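Local coordinates for protein cysteine synthase (Helicobacter pylori, PDB 6AHI) that makes L-cysteine from O-acetyl-L-serine and hydrogen sulfide with pyridoxal 5'-phosphate as cofactor, and also has cystathionine beta-synthase activity, at residues S266-A271 with T290-V295; R13-K18 with A34-L39. All blocks are in the same frame, centred on the assembly; numbering follows the deposited sequence.

Interaction 1: S266-A271 with T290-V295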
ATOM      1  N   SER A 266      13.443  -3.445   3.238  1.00 25.85           N
ATOM      2  CA  SER A 266      14.631  -4.206   3.613  1.00 26.35           C
ATOM      3  C   SER A 266      14.608  -4.587   5.109  1.00 24.90           C
ATOM      4  O   SER A 266      15.192  -5.597   5.492  1.00 24.96           O
ATOM      5  CB  SER A 266      15.875  -3.442   3.224  1.00 27.80           C
ATOM      6  OG  SER A 266      15.909  -2.223   3.926  1.00 28.69           O
ATOM      7  N   SER A 267      13.942  -3.804   5.965  1.00 24.82           N
ATOM      8  CA  SER A 267      13.907  -4.127   7.398  1.00 24.78           C
ATOM      9  C   SER A 267      12.989  -5.339   7.648  1.00 23.80           C
ATOM     10  O   SER A 267      13.222  -6.083   8.605  1.00 24.22           O
ATOM     11  CB  SER A 267      13.502  -2.976   8.258  1.00 25.39           C
ATOM     12  OG  SER A 267      12.134  -2.651   8.128  1.00 24.38           O
ATOM     13  N   SER A 268      12.016  -5.571   6.769  1.00 22.24           N
ATOM     14  CA  SER A 268      11.199  -6.788   6.764  1.00 21.25           C
ATOM     15  C   SER A 268      12.021  -8.012   6.334  1.00 20.86           C
ATOM     16  O   SER A 268      11.942  -9.054   6.951  1.00 19.66           O
ATOM     17  CB  SER A 268       9.970  -6.623   5.880  1.00 21.18           C
ATOM     18  OG  SER A 268       9.103  -5.608   6.369  1.00 21.84           O
ATOM     19  N   GLY A 269      12.783  -7.893   5.251  1.00 21.81           N
ATOM     20  CA  GLY A 269      13.673  -8.970   4.839  1.00 22.37           C
ATOM     21  C   GLY A 269      14.648  -9.336   5.949  1.00 22.62           C
ATOM     22  O   GLY A 269      14.927 -10.515   6.165  1.00 21.33           O
ATOM     23  N   ALA A 270      15.177  -8.319   6.646  1.00 23.12           N
ATOM     24  CA  ALA A 270      16.141  -8.550   7.720  1.00 23.88           C
ATOM     25  C   ALA A 270      15.461  -9.305   8.871  1.00 22.28           C
ATOM     26  O   ALA A 270      16.003 -10.303   9.359  1.00 22.25           O
ATOM     27  CB  ALA A 270      16.748  -7.266   8.223  1.00 24.67           C
ATOM     28  N   ALA A 271      14.295  -8.820   9.301  1.00 22.12           N
ATOM     29  CA  ALA A 271      13.501  -9.478  10.331  1.00 21.69           C
ATOM     30  C   ALA A 271      13.198 -10.917   9.948  1.00 21.18           C
ATOM     31  O   ALA A 271      13.305 -11.832  10.800  1.00 22.83           O
ATOM     32  CB  ALA A 271      12.232  -8.724  10.588  1.00 21.14           C
ATOM     33  N   THR A 290       7.142 -12.626  13.890  1.00 17.98           N
ATOM     34  CA  THR A 290       7.922 -11.433  13.494  1.00 18.93           C
ATOM     35  C   THR A 290       6.960 -10.338  12.987  1.00 18.00           C
ATOM     36  O   THR A 290       5.780 -10.531  12.863  1.00 16.82           O
ATOM     37  CB  THR A 290       9.056 -11.826  12.536  1.00 19.78           C
ATOM     38  OG1 THR A 290       9.968 -10.733  12.354  1.00 24.01           O
ATOM     39  CG2 THR A 290       8.536 -12.245  11.184  1.00 18.67           C
ATOM     40  N   ILE A 291       7.518  -9.167  12.688  1.00 17.98           N
ATOM     41  CA  ILE A 291       6.791  -8.027  12.201  1.00 18.68           C
ATOM     42  C   ILE A 291       7.496  -7.552  10.935  1.00 18.21           C
ATOM     43  O   ILE A 291       8.726  -7.382  10.954  1.00 17.61           O
ATOM     44  CB  ILE A 291       6.732  -6.899  13.256  1.00 21.52           C
ATOM     45  CG1 ILE A 291       5.981  -7.345  14.512  1.00 22.97           C
ATOM     46  CG2 ILE A 291       6.116  -5.631  12.672  1.00 21.17           C
ATOM     47  CD1 ILE A 291       6.402  -6.572  15.706  1.00 27.58           C
ATOM     48  N   PHE A 292       6.716  -7.313   9.884  1.00 17.83           N
ATOM     49  CA  PHE A 292       7.171  -6.670   8.666  1.00 18.34           C
ATOM     50  C   PHE A 292       6.781  -5.200   8.716  1.00 19.58           C
ATOM     51  O   PHE A 292       5.620  -4.872   8.499  1.00 20.74           O
ATOM     52  CB  PHE A 292       6.568  -7.347   7.431  1.00 17.92           C
ATOM     53  CG  PHE A 292       7.075  -8.734   7.151  1.00 17.90           C
ATOM     54  CD1 PHE A 292       8.085  -9.293   7.906  1.00 17.73           C
ATOM     55  CD2 PHE A 292       6.541  -9.486   6.115  1.00 18.45           C
ATOM     56  CE1 PHE A 292       8.565 -10.559   7.633  1.00 17.85           C
ATOM     57  CE2 PHE A 292       7.003 -10.765   5.852  1.00 18.11           C
ATOM     58  CZ  PHE A 292       8.029 -11.298   6.596  1.00 18.20           C
ATOM     59  N   PRO A 293       7.715  -4.277   9.019  1.00 21.33           N
ATOM     60  CA  PRO A 293       7.337  -2.896   9.325  1.00 22.78           C
ATOM     61  C   PRO A 293       6.767  -2.004   8.207  1.00 23.15           C
ATOM     62  O   PRO A 293       5.879  -1.231   8.495  1.00 23.80           O
ATOM     63  CB  PRO A 293       8.626  -2.289   9.908  1.00 23.52           C
ATOM     64  CG  PRO A 293       9.410  -3.470  10.397  1.00 23.09           C
ATOM     65  CD  PRO A 293       9.117  -4.540   9.365  1.00 22.01           C
ATOM     66  N   ASP A 294       7.250  -2.095   6.964  1.00 23.52           N
ATOM     67  CA  ASP A 294       6.844  -1.106   5.962  1.00 24.85           C
ATOM     68  C   ASP A 294       6.910  -1.680   4.544  1.00 25.05           C
ATOM     69  O   ASP A 294       7.440  -2.747   4.325  1.00 22.61           O
ATOM     70  CB  ASP A 294       7.641   0.189   6.148  1.00 26.78           C
ATOM     71  CG  ASP A 294       8.999   0.295   5.474  1.00 28.95           C
ATOM     72  OD1 ASP A 294       9.627  -0.758   5.210  1.00 26.34           O
ATOM     73  OD2 ASP A 294       9.463   1.471   5.293  1.00 29.80           O
ATOM     74  N   VAL A 295       6.359  -0.898   3.605  1.00 26.83           N
ATOM     75  CA  VAL A 295       6.200  -1.235   2.208  1.00 26.60           C
ATOM     76  C   VAL A 295       7.488  -0.972   1.433  1.00 26.49           C
ATOM     77  O   VAL A 295       8.208  -0.006   1.715  1.00 25.66           O
ATOM     78  CB  VAL A 295       5.045  -0.448   1.551  1.00 27.70           C
ATOM     79  CG1 VAL A 295       3.715  -0.768   2.168  1.00 29.09           C
ATOM     80  CG2 VAL A 295       5.278   1.056   1.544  1.00 29.91           C
TER
HETATM   81  O   HOH W   1      10.087  -3.064   6.328  1.00 21.09           O
HETATM   82  O   HOH W   2      12.738  -1.042   5.421  1.00 27.91           O
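S268 sets its side chain against the backbone where F292 passes into P293, and the direct contact is van der Waals packing. Its hydroxyl lies beside the backbone N (chi1 -63°), an orientation that brings OG to 3.2 Å from P293 CD. S268 CB, 3.8 Å from F292 CG, meets the root of the phenyl ring. One turn on, A271 CB approaches T290 OG1 at 3.5 Å; that hydroxyl has its hydrogen bond elsewhere, with the V176 carbonyl. One residue before S268, S267 OG passes P293 CG at 3.6 Å. The axes of helix 266-271 and strand 290-292 are nearly antiparallel (162°), so contacts are spaced along both elements.

The polar contacts run through two waters. Water 1 lies within hydrogen-bonding distance of S267 OG (2.8 Å), S268 OG and D294 OD1, and accepts from the amide of D294; it has more acceptors in reach than protons, so not all of these bonds need form at once. Water 2, under the same limit, lies between the amide S267 N (3.1 Å) and the same carboxylate oxygen, D294 OD1. The other oxygen, OD2, binds Y299 and N76, so both carboxylate oxygens of D294 have partners.

S267 OG is also hydrogen-bonded to N1 of the pyridoxal phosphate carried by the lysine at position 46, as in fold-type II enzymes, where a serine or threonine usually faces the pyridine nitrogen. The geometry is consistent with a second shell of water-bridged contacts, linking the cofactor-binding serine to D294 after strand 287-292.

Interaction 2: R13-K18 with A34-L39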
ATOM      1  N   ARG A  13      -5.595  -3.902  12.647  1.00 24.10           N
ATOM      2  CA  ARG A  13      -6.326  -5.115  12.252  1.00 25.79           C
ATOM      3  C   ARG A  13      -5.684  -5.686  10.978  1.00 23.41           C
ATOM      4  O   ARG A  13      -6.372  -6.043  10.034  1.00 19.81           O
ATOM      5  CB  ARG A  13      -7.825  -4.832  12.106  1.00 31.71           C
ATOM      6  CG  ARG A  13      -8.547  -4.698  13.450  1.00 42.77           C
ATOM      7  CD  ARG A  13     -10.053  -4.445  13.357  1.00 51.75           C
ATOM      8  NE  ARG A  13     -10.388  -3.299  12.510  1.00 63.88           N
ATOM      9  CZ  ARG A  13     -10.202  -2.015  12.837  1.00 75.98           C
ATOM     10  NH1 ARG A  13      -9.930  -1.674  14.086  1.00 82.68           N
ATOM     11  NH2 ARG A  13     -10.280  -1.073  11.909  1.00 77.45           N
ATOM     12  N   THR A  14      -4.352  -5.799  10.991  1.00 20.73           N
ATOM     13  CA  THR A  14      -3.625  -6.277   9.834  1.00 21.09           C
ATOM     14  C   THR A  14      -3.588  -7.802   9.812  1.00 20.17           C
ATOM     15  O   THR A  14      -3.594  -8.456  10.870  1.00 20.14           O
ATOM     16  CB  THR A  14      -2.207  -5.707   9.831  1.00 21.90           C
ATOM     17  OG1 THR A  14      -1.574  -5.957  11.086  1.00 21.25           O
ATOM     18  CG2 THR A  14      -2.220  -4.231   9.535  1.00 22.77           C
ATOM     19  N   PRO A  15      -3.420  -8.415   8.631  1.00 19.80           N
ATOM     20  CA  PRO A  15      -3.321  -9.874   8.563  1.00 20.11           C
ATOM     21  C   PRO A  15      -1.935 -10.385   9.009  1.00 19.17           C
ATOM     22  O   PRO A  15      -0.997  -9.595   9.233  1.00 18.36           O
ATOM     23  CB  PRO A  15      -3.543 -10.202   7.088  1.00 21.74           C
ATOM     24  CG  PRO A  15      -3.349  -8.924   6.324  1.00 20.65           C
ATOM     25  CD  PRO A  15      -3.403  -7.772   7.312  1.00 21.27           C
ATOM     26  N   VAL A  16      -1.849 -11.703   9.187  1.00 16.28           N
ATOM     27  CA  VAL A  16      -0.637 -12.364   9.537  1.00 16.30           C
ATOM     28  C   VAL A  16      -0.351 -13.406   8.453  1.00 15.34           C
ATOM     29  O   VAL A  16      -1.237 -14.197   8.129  1.00 15.78           O
ATOM     30  CB  VAL A  16      -0.767 -13.025  10.917  1.00 18.53           C
ATOM     31  CG1 VAL A  16       0.458 -13.849  11.227  1.00 19.29           C
ATOM     32  CG2 VAL A  16      -1.011 -12.011  12.043  1.00 20.42           C
ATOM     33  N   PHE A  17       0.844 -13.357   7.861  1.00 14.42           N
ATOM     34  CA  PHE A  17       1.277 -14.313   6.896  1.00 14.76           C
ATOM     35  C   PHE A  17       1.932 -15.490   7.615  1.00 15.69           C
ATOM     36  O   PHE A  17       2.853 -15.291   8.443  1.00 15.55           O
ATOM     37  CB  PHE A  17       2.266 -13.674   5.923  1.00 15.42           C
ATOM     38  CG  PHE A  17       2.350 -14.409   4.599  1.00 16.01           C
ATOM     39  CD1 PHE A  17       3.103 -15.562   4.491  1.00 17.90           C
ATOM     40  CD2 PHE A  17       1.575 -14.033   3.519  1.00 16.29           C
ATOM     41  CE1 PHE A  17       3.123 -16.298   3.314  1.00 18.33           C
ATOM     42  CE2 PHE A  17       1.625 -14.734   2.325  1.00 17.30           C
ATOM     43  CZ  PHE A  17       2.385 -15.878   2.228  1.00 18.87           C
ATOM     44  N   LYS A  18       1.493 -16.712   7.300  1.00 15.43           N
ATOM     45  CA  LYS A  18       2.073 -17.922   7.889  1.00 16.73           C
ATOM     46  C   LYS A  18       2.966 -18.633   6.868  1.00 16.41           C
ATOM     47  O   LYS A  18       2.521 -18.995   5.752  1.00 17.06           O
ATOM     48  CB  LYS A  18       1.005 -18.894   8.378  1.00 20.11           C
ATOM     49  CG  LYS A  18       1.532 -20.154   9.053  1.00 22.45           C
ATOM     50  CD  LYS A  18       0.419 -21.163   9.250  1.00 24.19           C
ATOM     51  CE  LYS A  18       0.807 -22.270  10.193  1.00 26.83           C
ATOM     52  NZ  LYS A  18      -0.351 -23.182  10.344  1.00 32.79           N
ATOM     53  N   ALA A  34       4.281 -13.636  10.297  1.00 15.40           N
ATOM     54  CA  ALA A  34       4.668 -12.278  10.102  1.00 15.13           C
ATOM     55  C   ALA A  34       3.430 -11.407  10.125  1.00 15.38           C
ATOM     56  O   ALA A  34       2.526 -11.526   9.283  1.00 14.19           O
ATOM     57  CB  ALA A  34       5.404 -12.082   8.809  1.00 15.04           C
ATOM     58  N   LYS A  35       3.427 -10.497  11.096  1.00 16.68           N
ATOM     59  CA  LYS A  35       2.419  -9.486  11.159  1.00 18.14           C
ATOM     60  C   LYS A  35       2.703  -8.438  10.080  1.00 16.76           C
ATOM     61  O   LYS A  35       3.778  -7.861  10.058  1.00 17.30           O
ATOM     62  CB  LYS A  35       2.407  -8.950  12.587  1.00 19.16           C
ATOM     63  CG  LYS A  35       1.320  -7.945  12.855  1.00 20.98           C
ATOM     64  CD  LYS A  35      -0.031  -8.535  12.902  1.00 22.08           C
ATOM     65  CE  LYS A  35      -0.963  -7.652  13.698  1.00 22.10           C
ATOM     66  NZ  LYS A  35      -2.363  -7.920  13.344  1.00 22.81           N
ATOM     67  N   LEU A  36       1.737  -8.237   9.172  1.00 16.50           N
ATOM     68  CA  LEU A  36       1.914  -7.438   7.972  1.00 17.34           C
ATOM     69  C   LEU A  36       1.508  -5.968   8.215  1.00 19.22           C
ATOM     70  O   LEU A  36       0.494  -5.491   7.671  1.00 21.37           O
ATOM     71  CB  LEU A  36       1.081  -8.045   6.837  1.00 16.82           C
ATOM     72  CG  LEU A  36       1.397  -9.500   6.501  1.00 16.34           C
ATOM     73  CD1 LEU A  36       0.656  -9.909   5.237  1.00 16.15           C
ATOM     74  CD2 LEU A  36       2.902  -9.688   6.358  1.00 15.89           C
ATOM     75  N   GLU A  37       2.384  -5.248   8.903  1.00 19.70           N
ATOM     76  CA  GLU A  37       2.154  -3.876   9.309  1.00 21.69           C
ATOM     77  C   GLU A  37       2.342  -2.910   8.148  1.00 21.44           C
ATOM     78  O   GLU A  37       1.924  -1.783   8.233  1.00 22.54           O
ATOM     79  CB  GLU A  37       3.084  -3.549  10.460  1.00 21.36           C
ATOM     80  CG  GLU A  37       2.627  -4.239  11.723  1.00 22.94           C
ATOM     81  CD  GLU A  37       1.247  -3.774  12.168  1.00 26.12           C
ATOM     82  OE1 GLU A  37       1.075  -2.530  12.366  1.00 32.09           O
ATOM     83  OE2 GLU A  37       0.309  -4.628  12.267  1.00 27.26           O
ATOM     84  N   HIS A  38       2.938  -3.386   7.059  1.00 22.50           N
ATOM     85  CA  HIS A  38       3.095  -2.588   5.852  1.00 23.70           C
ATOM     86  C   HIS A  38       1.738  -2.308   5.192  1.00 26.27           C
ATOM     87  O   HIS A  38       1.671  -1.390   4.345  1.00 25.08           O
ATOM     88  CB  HIS A  38       4.090  -3.248   4.895  1.00 24.12           C
ATOM     89  CG  HIS A  38       3.598  -4.482   4.205  1.00 23.51           C
ATOM     90  ND1 HIS A  38       3.265  -5.636   4.888  1.00 22.51           N
ATOM     91  CD2 HIS A  38       3.416  -4.741   2.896  1.00 22.34           C
ATOM     92  CE1 HIS A  38       2.892  -6.554   4.012  1.00 21.52           C
ATOM     93  NE2 HIS A  38       2.993  -6.033   2.781  1.00 22.89           N
ATOM     94  N   LEU A  39       0.687  -3.073   5.551  1.00 21.46           N
ATOM     95  CA  LEU A  39      -0.603  -2.884   4.947  1.00 24.14           C
ATOM     96  C   LEU A  39      -1.433  -1.837   5.703  1.00 24.51           C
ATOM     97  O   LEU A  39      -2.544  -1.581   5.316  1.00 25.23           O
ATOM     98  CB  LEU A  39      -1.342  -4.220   4.848  1.00 24.26           C
ATOM     99  CG  LEU A  39      -0.594  -5.297   4.059  1.00 23.98           C
ATOM    100  CD1 LEU A  39      -1.332  -6.624   4.066  1.00 26.18           C
ATOM    101  CD2 LEU A  39      -0.354  -4.850   2.630  1.00 25.73           C
TER
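T14 turns OG1 between its backbone N and carbonyl carbon (chi1 52°), toward the end of E37, while a bend at chi2 of K35 (71°) curls that chain back to the same threonine. T14 OG1 donates to E37 OE2 at 2.6 Å, on the anti side of the carboxylate and 32° out of its plane. K35 NZ reaches T14 O at 2.8 Å and makes a weak bond to OG1; its charge is met by E163 and E167. The other carboxylate oxygen, E37 OE1, forms a salt bridge with R48 and a hydrogen bond with N40.

Beyond this polar corner the strands form an antiparallel hairpin. F17 and A34 are a hydrogen-bonded pair, with F17 N to A34 O and A34 N to F17 O both 2.9 Å. V16 and K35 form the non-hydrogen-bonded pair, their side chains crossing with V16 CG2 3.7 Å from K35 CD. A nearly straight bond from L36 N to P15 O (3.1 Å) continues the pairing into the loop. On the side of F17, L36 CD2 packs on F17 CB, and P15 CG meets L39 CD1 at 3.8 Å.

Helix 160-168 covers the V16 and K35 side, and strand 287-292 adjoins strand 31-36. Strand 16-19 is outermost within its own chain, but V16 and F17 pair in parallel with a strand of the second subunit, carrying the sheet across the dimer interface.

In the fold
Strand 31-36 connects the two buried contacts: it pairs with strand 16-19 in interaction 2 and with strand 287-292, which carries one side of interaction 1. The evidence is two probable backbone hydrogen bonds, from K35 N to T290 O (2.9 Å) and from F292 N to K35 O (3.0 Å). The centres of the two interactions are about 11 Å apart. Interaction 1 lies nearer the centre of the chain, where a helix rests on the sheet beside the cofactor and the polar links are water-mediated. Interaction 2 is farther out, at the dimer side, where direct backbone pairing and a lysine–threonine–glutamate group do the joining. No touching residue is exposed; L39 in interaction 2 is partly so.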